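Local coordinates for paternally-expressed gene 3 protein (Homo sapiens, PDB 4BHX) that enables homo- or heterodimerization through the SCAN domain present here, in a zinc-finger transcription factor that mediates between p53 and BAX in neuronal death, at residues S6-L16 and K30-Q40. Residues are numbered along the deposited sequence; the frame is centred on the assembly and turned at random.
Sequences SEFFHQRFRNL and KLRNLCLDWLQ. With EDO (1,2-ethanediol), chain P; EDO (1,2-ethanediol), chain K; EDO (1,2-ethanediol), chain N; EDO (1,2-ethanediol), chain M.
Ser6 comes up against Trp38 at one end and Phe13 against Leu34 further along, as helix 6-15 and the C-terminal part of helix 24-39 run roughly antiparallel, their axes 7.5 Å apart at closest and their N-to-C directions 149° apart. The indole of Trp38 is a knob among Ser6, His10, Phe13 and Arg14. His10 lies on one face of it in an offset stack, its ring centroid 4.0 Å from that of the six-membered ring and the planes only 13° apart, while His10 CB stands 3.4 Å from the centroid of the five-membered ring, a CH-pi contact. CG of His10 is anti to the backbone N (chi1 176°), which swings the imidazole alongside the indole, flat against it. In the Glu7 conformer given here, one of two, His10 ND1 donates to Glu7 OE1 at 2.7 Å, with the oxygen in the imidazole plane, and His10 NE2 is hydrogen-bonded to Glu56 of helix 46-61; bonds at both nitrogens would restrain rotation of the ring. Glu56 also pairs with Arg14, tying this two-helix hairpin to the next helix of the all-helical SCAN domain. The opposite face of Trp38 is covered by its own neighbour Leu39. Phe13 is the reciprocal knob, lodged among Leu31, Leu34, Cys35 and Trp38: Cys35 lays both CB and SG over one face of the ring, with SG 4.2 Å from the ring centroid. Toward the N-terminal end of helix 6-15, Asp37 CB sits over a face of Phe9, 3.5 Å from its ring centroid, with Leu34 CD2 at the ring's edge; Phe8 backs the other face. At the far end, Leu16 CD2 reaches Leu31 CD2 at 3.6 Å, extending the apolar seam just past the last turn of helix 6-15.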
loop_
_atom_site.group_PDB
_atom_site.type_symbol
_atom_site.label_atom_id
_atom_site.label_comp_id
_atom_site.label_asym_id
_atom_site.label_seq_id
_atom_site.Cartn_x
_atom_site.Cartn_y
_atom_site.Cartn_z
ATOM N N SER A 6 -2.809 0.528 -9.485
ATOM C CA SER A 6 -2.293 -0.507 -8.578
ATOM C C SER A 6 -2.831 -0.343 -7.148
ATOM O O SER A 6 -2.985 -1.336 -6.439
ATOM C CB SER A 6 -0.774 -0.571 -8.594
ATOM O OG SER A 6 -0.224 0.690 -8.347
ATOM N N GLU A 7 -3.160 0.898 -6.747
ATOM C CA GLU A 7 -3.708 1.155 -5.421
ATOM C C GLU A 7 -5.110 0.524 -5.229
ATOM O O GLU A 7 -5.484 0.108 -4.131
ATOM C CB GLU A 7 -3.719 2.679 -5.139
ATOM C CG GLU A 7 -4.394 3.076 -3.829
ATOM C CD GLU A 7 -3.731 2.430 -2.585
ATOM O OE1 GLU A 7 -2.570 1.968 -2.673
ATOM O OE2 GLU A 7 -4.378 2.374 -1.557
ATOM N N PHE A 8 -5.907 0.445 -6.304
ATOM C CA PHE A 8 -7.202 -0.247 -6.311
ATOM C C PHE A 8 -7.006 -1.712 -5.888
ATOM O O PHE A 8 -7.725 -2.253 -5.006
ATOM C CB PHE A 8 -7.847 -0.250 -7.723
ATOM C CG PHE A 8 -8.993 -1.162 -7.841
ATOM C CD1 PHE A 8 -10.279 -0.723 -7.548
ATOM C CD2 PHE A 8 -8.822 -2.453 -8.317
ATOM C CE1 PHE A 8 -11.359 -1.570 -7.643
ATOM C CE2 PHE A 8 -9.898 -3.299 -8.381
ATOM C CZ PHE A 8 -11.156 -2.875 -8.050
ATOM N N PHE A 9 -5.976 -2.311 -6.426
ATOM C CA PHE A 9 -5.678 -3.736 -6.064
ATOM C C PHE A 9 -5.118 -3.889 -4.645
ATOM O O PHE A 9 -5.524 -4.808 -3.949
ATOM C CB PHE A 9 -4.753 -4.392 -7.070
ATOM C CG PHE A 9 -5.420 -4.615 -8.405
ATOM C CD1 PHE A 9 -6.312 -5.671 -8.582
ATOM C CD2 PHE A 9 -5.205 -3.754 -9.448
ATOM C CE1 PHE A 9 -6.969 -5.854 -9.763
ATOM C CE2 PHE A 9 -5.875 -3.940 -10.696
ATOM C CZ PHE A 9 -6.752 -4.979 -10.827
ATOM N N HIS A 10 -4.280 -2.956 -4.237
ATOM C CA HIS A 10 -3.817 -2.902 -2.842
ATOM C C HIS A 10 -4.943 -2.868 -1.906
ATOM O O HIS A 10 -4.970 -3.607 -0.950
ATOM C CB HIS A 10 -3.011 -1.656 -2.704
ATOM C CG HIS A 10 -2.546 -1.384 -1.336
ATOM N ND1 HIS A 10 -2.267 -0.110 -0.904
ATOM C CD2 HIS A 10 -2.322 -2.208 -0.281
ATOM C CE1 HIS A 10 -1.850 -0.166 0.352
ATOM N NE2 HIS A 10 -1.892 -1.416 0.751
ATOM N N GLN A 11 -5.942 -1.998 -2.158
ATOM C CA GLN A 11 -7.110 -1.916 -1.283
ATOM C C GLN A 11 -7.937 -3.198 -1.351
ATOM O O GLN A 11 -8.384 -3.713 -0.293
ATOM C CB GLN A 11 -7.954 -0.664 -1.613
ATOM C CG GLN A 11 -7.223 0.612 -1.207
ATOM C CD GLN A 11 -7.766 1.898 -1.845
ATOM O OE1 GLN A 11 -8.944 1.970 -2.198
ATOM N NE2 GLN A 11 -6.916 2.957 -1.910
ATOM N N ARG A 12 -8.158 -3.765 -2.543
ATOM C CA ARG A 12 -8.925 -4.995 -2.586
ATOM C C ARG A 12 -8.211 -6.163 -1.803
ATOM O O ARG A 12 -8.885 -6.979 -1.165
ATOM C CB ARG A 12 -9.204 -5.475 -4.000
ATOM C CG ARG A 12 -9.953 -4.508 -4.908
ATOM C CD ARG A 12 -11.395 -4.337 -4.497
ATOM N NE ARG A 12 -11.675 -3.763 -3.190
ATOM C CZ ARG A 12 -11.712 -2.469 -2.880
ATOM N NH1 ARG A 12 -11.396 -1.509 -3.758
ATOM N NH2 ARG A 12 -12.037 -2.138 -1.627
ATOM N N PHE A 13 -6.900 -6.247 -1.956
ATOM C CA PHE A 13 -6.098 -7.273 -1.286
ATOM C C PHE A 13 -6.307 -7.186 0.237
ATOM O O PHE A 13 -6.548 -8.196 0.916
ATOM C CB PHE A 13 -4.620 -7.067 -1.685
ATOM C CG PHE A 13 -3.630 -7.976 -0.936
ATOM C CD1 PHE A 13 -3.739 -9.374 -1.004
ATOM C CD2 PHE A 13 -2.621 -7.424 -0.127
ATOM C CE1 PHE A 13 -2.824 -10.177 -0.278
ATOM C CE2 PHE A 13 -1.675 -8.254 0.564
ATOM C CZ PHE A 13 -1.816 -9.626 0.489
ATOM N N ARG A 14 -6.182 -5.984 0.772
ATOM C CA ARG A 14 -6.350 -5.732 2.191
ATOM C C ARG A 14 -7.789 -5.866 2.697
ATOM O O ARG A 14 -7.983 -6.153 3.882
ATOM C CB ARG A 14 -5.826 -4.356 2.504
ATOM C CG ARG A 14 -4.336 -4.151 2.419
ATOM C CD ARG A 14 -3.583 -5.107 3.338
ATOM N NE ARG A 14 -2.110 -4.950 3.231
ATOM C CZ ARG A 14 -1.225 -5.934 3.446
ATOM N NH1 ARG A 14 -1.620 -7.167 3.760
ATOM N NH2 ARG A 14 0.051 -5.696 3.307
ATOM N N ASN A 15 -8.793 -5.656 1.841
ATOM C CA ASN A 15 -10.188 -5.607 2.290
ATOM C C ASN A 15 -10.956 -6.842 1.959
ATOM O O ASN A 15 -12.051 -6.994 2.407
ATOM C CB ASN A 15 -10.991 -4.405 1.696
ATOM C CG ASN A 15 -10.347 -3.051 1.902
ATOM O OD1 ASN A 15 -10.740 -2.070 1.224
ATOM N ND2 ASN A 15 -9.430 -2.949 2.800
ATOM N N LEU A 16 -10.386 -7.778 1.225
ATOM C CA LEU A 16 -11.065 -9.034 0.932
ATOM C C LEU A 16 -11.410 -9.758 2.218
ATOM O O LEU A 16 -10.630 -9.743 3.121
ATOM C CB LEU A 16 -10.163 -9.953 0.136
ATOM C CG LEU A 16 -10.871 -11.179 -0.374
ATOM C CD1 LEU A 16 -11.601 -10.800 -1.632
ATOM C CD2 LEU A 16 -9.966 -12.327 -0.662
ATOM N N LYS A 30 -7.609 -15.893 -4.971
ATOM C CA LYS A 30 -7.998 -14.493 -5.048
ATOM C C LYS A 30 -6.981 -13.558 -4.399
ATOM O O LYS A 30 -6.583 -12.519 -4.968
ATOM C CB LYS A 30 -9.312 -14.257 -4.348
ATOM C CG LYS A 30 -10.479 -14.889 -5.027
ATOM C CD LYS A 30 -11.579 -15.057 -3.994
ATOM C CE LYS A 30 -12.745 -14.134 -4.174
ATOM N NZ LYS A 30 -13.898 -14.921 -4.697
ATOM N N LEU A 31 -6.596 -13.907 -3.192
ATOM C CA LEU A 31 -5.589 -13.114 -2.504
ATOM C C LEU A 31 -4.281 -13.002 -3.277
ATOM O O LEU A 31 -3.639 -11.952 -3.321
ATOM C CB LEU A 31 -5.328 -13.703 -1.094
ATOM C CG LEU A 31 -6.339 -13.425 0.021
ATOM C CD1 LEU A 31 -5.980 -14.180 1.319
ATOM C CD2 LEU A 31 -6.467 -11.930 0.256
ATOM N N ARG A 32 -3.818 -14.112 -3.801
ATOM C CA ARG A 32 -2.636 -14.090 -4.606
ATOM C C ARG A 32 -2.757 -13.194 -5.823
ATOM O O ARG A 32 -1.897 -12.417 -6.064
ATOM C CB ARG A 32 -2.262 -15.477 -5.128
ATOM C CG ARG A 32 -1.517 -16.329 -4.151
ATOM C CD ARG A 32 -0.905 -17.561 -4.866
ATOM N NE ARG A 32 -0.273 -18.419 -3.854
ATOM C CZ ARG A 32 -0.482 -19.725 -3.700
ATOM N NH1 ARG A 32 -1.310 -20.394 -4.508
ATOM N NH2 ARG A 32 0.157 -20.373 -2.739
ATOM N N ASN A 33 -3.814 -13.361 -6.598
ATOM C CA ASN A 33 -4.094 -12.468 -7.771
ATOM C C ASN A 33 -4.104 -10.990 -7.399
ATOM O O ASN A 33 -3.431 -10.182 -8.044
ATOM C CB ASN A 33 -5.399 -12.862 -8.398
ATOM C CG ASN A 33 -5.312 -14.181 -9.137
ATOM O OD1 ASN A 33 -4.243 -14.536 -9.594
ATOM N ND2 ASN A 33 -6.414 -14.876 -9.290
ATOM N N LEU A 34 -4.822 -10.631 -6.324
ATOM C CA LEU A 34 -4.873 -9.246 -5.851
ATOM C C LEU A 34 -3.520 -8.711 -5.470
ATOM O O LEU A 34 -3.164 -7.590 -5.830
ATOM C CB LEU A 34 -5.873 -9.067 -4.713
ATOM C CG LEU A 34 -7.334 -9.374 -5.084
ATOM C CD1 LEU A 34 -8.183 -9.516 -3.812
ATOM C CD2 LEU A 34 -7.884 -8.298 -6.027
ATOM N N CYS A 35 -2.716 -9.509 -4.761
ATOM C CA CYS A 35 -1.403 -9.014 -4.284
ATOM C C CYS A 35 -0.477 -8.816 -5.449
ATOM O O CYS A 35 0.328 -7.894 -5.483
ATOM C CB CYS A 35 -0.788 -10.039 -3.335
ATOM S SG CYS A 35 0.690 -9.485 -2.476
ATOM N N LEU A 36 -0.533 -9.735 -6.422
ATOM C CA LEU A 36 0.299 -9.585 -7.653
ATOM C C LEU A 36 -0.080 -8.359 -8.533
ATOM O O LEU A 36 0.798 -7.712 -9.120
ATOM C CB LEU A 36 0.206 -10.848 -8.480
ATOM C CG LEU A 36 0.790 -12.170 -7.943
ATOM C CD1 LEU A 36 0.494 -13.406 -8.822
ATOM C CD2 LEU A 36 2.232 -11.977 -7.769
ATOM N N ASP A 37 -1.373 -8.052 -8.606
ATOM C CA ASP A 37 -1.874 -6.872 -9.323
ATOM C C ASP A 37 -1.594 -5.588 -8.573
ATOM O O ASP A 37 -1.473 -4.554 -9.169
ATOM C CB ASP A 37 -3.376 -7.019 -9.634
ATOM C CG ASP A 37 -3.646 -7.987 -10.822
ATOM O OD1 ASP A 37 -2.792 -8.080 -11.738
ATOM O OD2 ASP A 37 -4.645 -8.691 -10.771
ATOM N N TRP A 38 -1.363 -5.655 -7.252
ATOM C CA TRP A 38 -0.863 -4.522 -6.540
ATOM C C TRP A 38 0.629 -4.364 -6.740
ATOM O O TRP A 38 1.115 -3.275 -7.143
ATOM C CB TRP A 38 -1.197 -4.680 -5.021
ATOM C CG TRP A 38 -0.467 -3.738 -4.126
ATOM C CD1 TRP A 38 -0.123 -2.418 -4.362
ATOM C CD2 TRP A 38 -0.094 -4.014 -2.750
ATOM N NE1 TRP A 38 0.512 -1.891 -3.207
ATOM C CE2 TRP A 38 0.541 -2.862 -2.228
ATOM C CE3 TRP A 38 -0.260 -5.136 -1.910
ATOM C CZ2 TRP A 38 1.007 -2.813 -0.923
ATOM C CZ3 TRP A 38 0.254 -5.085 -0.633
ATOM C CH2 TRP A 38 0.857 -3.937 -0.141
ATOM N N LEU A 39 1.411 -5.409 -6.454
ATOM C CA LEU A 39 2.853 -5.206 -6.329
ATOM C C LEU A 39 3.602 -5.359 -7.662
ATOM O O LEU A 39 4.707 -4.881 -7.785
ATOM C CB LEU A 39 3.387 -6.166 -5.263
ATOM C CG LEU A 39 2.994 -5.812 -3.836
ATOM C CD1 LEU A 39 3.479 -6.868 -2.879
ATOM C CD2 LEU A 39 3.604 -4.464 -3.434
ATOM N N GLN A 40 2.971 -5.996 -8.656
ATOM C CA GLN A 40 3.537 -6.234 -10.022
ATOM C C GLN A 40 5.007 -6.646 -9.994
ATOM O O GLN A 40 5.867 -5.940 -10.534
ATOM C CB GLN A 40 3.373 -4.963 -10.888
ATOM C CG GLN A 40 1.949 -4.432 -10.949
ATOM C CD GLN A 40 1.765 -3.279 -11.918
ATOM O OE1 GLN A 40 1.870 -2.109 -11.574
ATOM N NE2 GLN A 40 1.454 -3.618 -13.131
HETATM C C1 EDO P . 2.065 0.038 -5.915
HETATM O O1 EDO P . 0.706 0.506 -5.899
HETATM C C2 EDO P . 2.976 1.117 -6.452
HETATM O O2 EDO P . 2.897 2.226 -5.539
HETATM C C1 EDO K . -8.183 4.200 -5.168
HETATM O O1 EDO K . -8.752 2.997 -4.614
HETATM C C2 EDO K . -7.793 3.889 -6.593
HETATM O O2 EDO K . -9.009 3.625 -7.330
HETATM C C1 EDO N . -1.247 -16.805 -8.523
HETATM O O1 EDO N . -2.659 -16.927 -8.766
HETATM C C2 EDO N . -0.419 -17.492 -9.598
HETATM O O2 EDO N . -0.746 -16.927 -10.875
HETATM C C1 EDO M . -14.833 -10.187 0.072
HETATM O O1 EDO M . -15.418 -11.338 -0.629
HETATM C C2 EDO M . -15.224 -8.799 -0.456
HETATM O O2 EDO M . -14.680 -7.726 0.364
#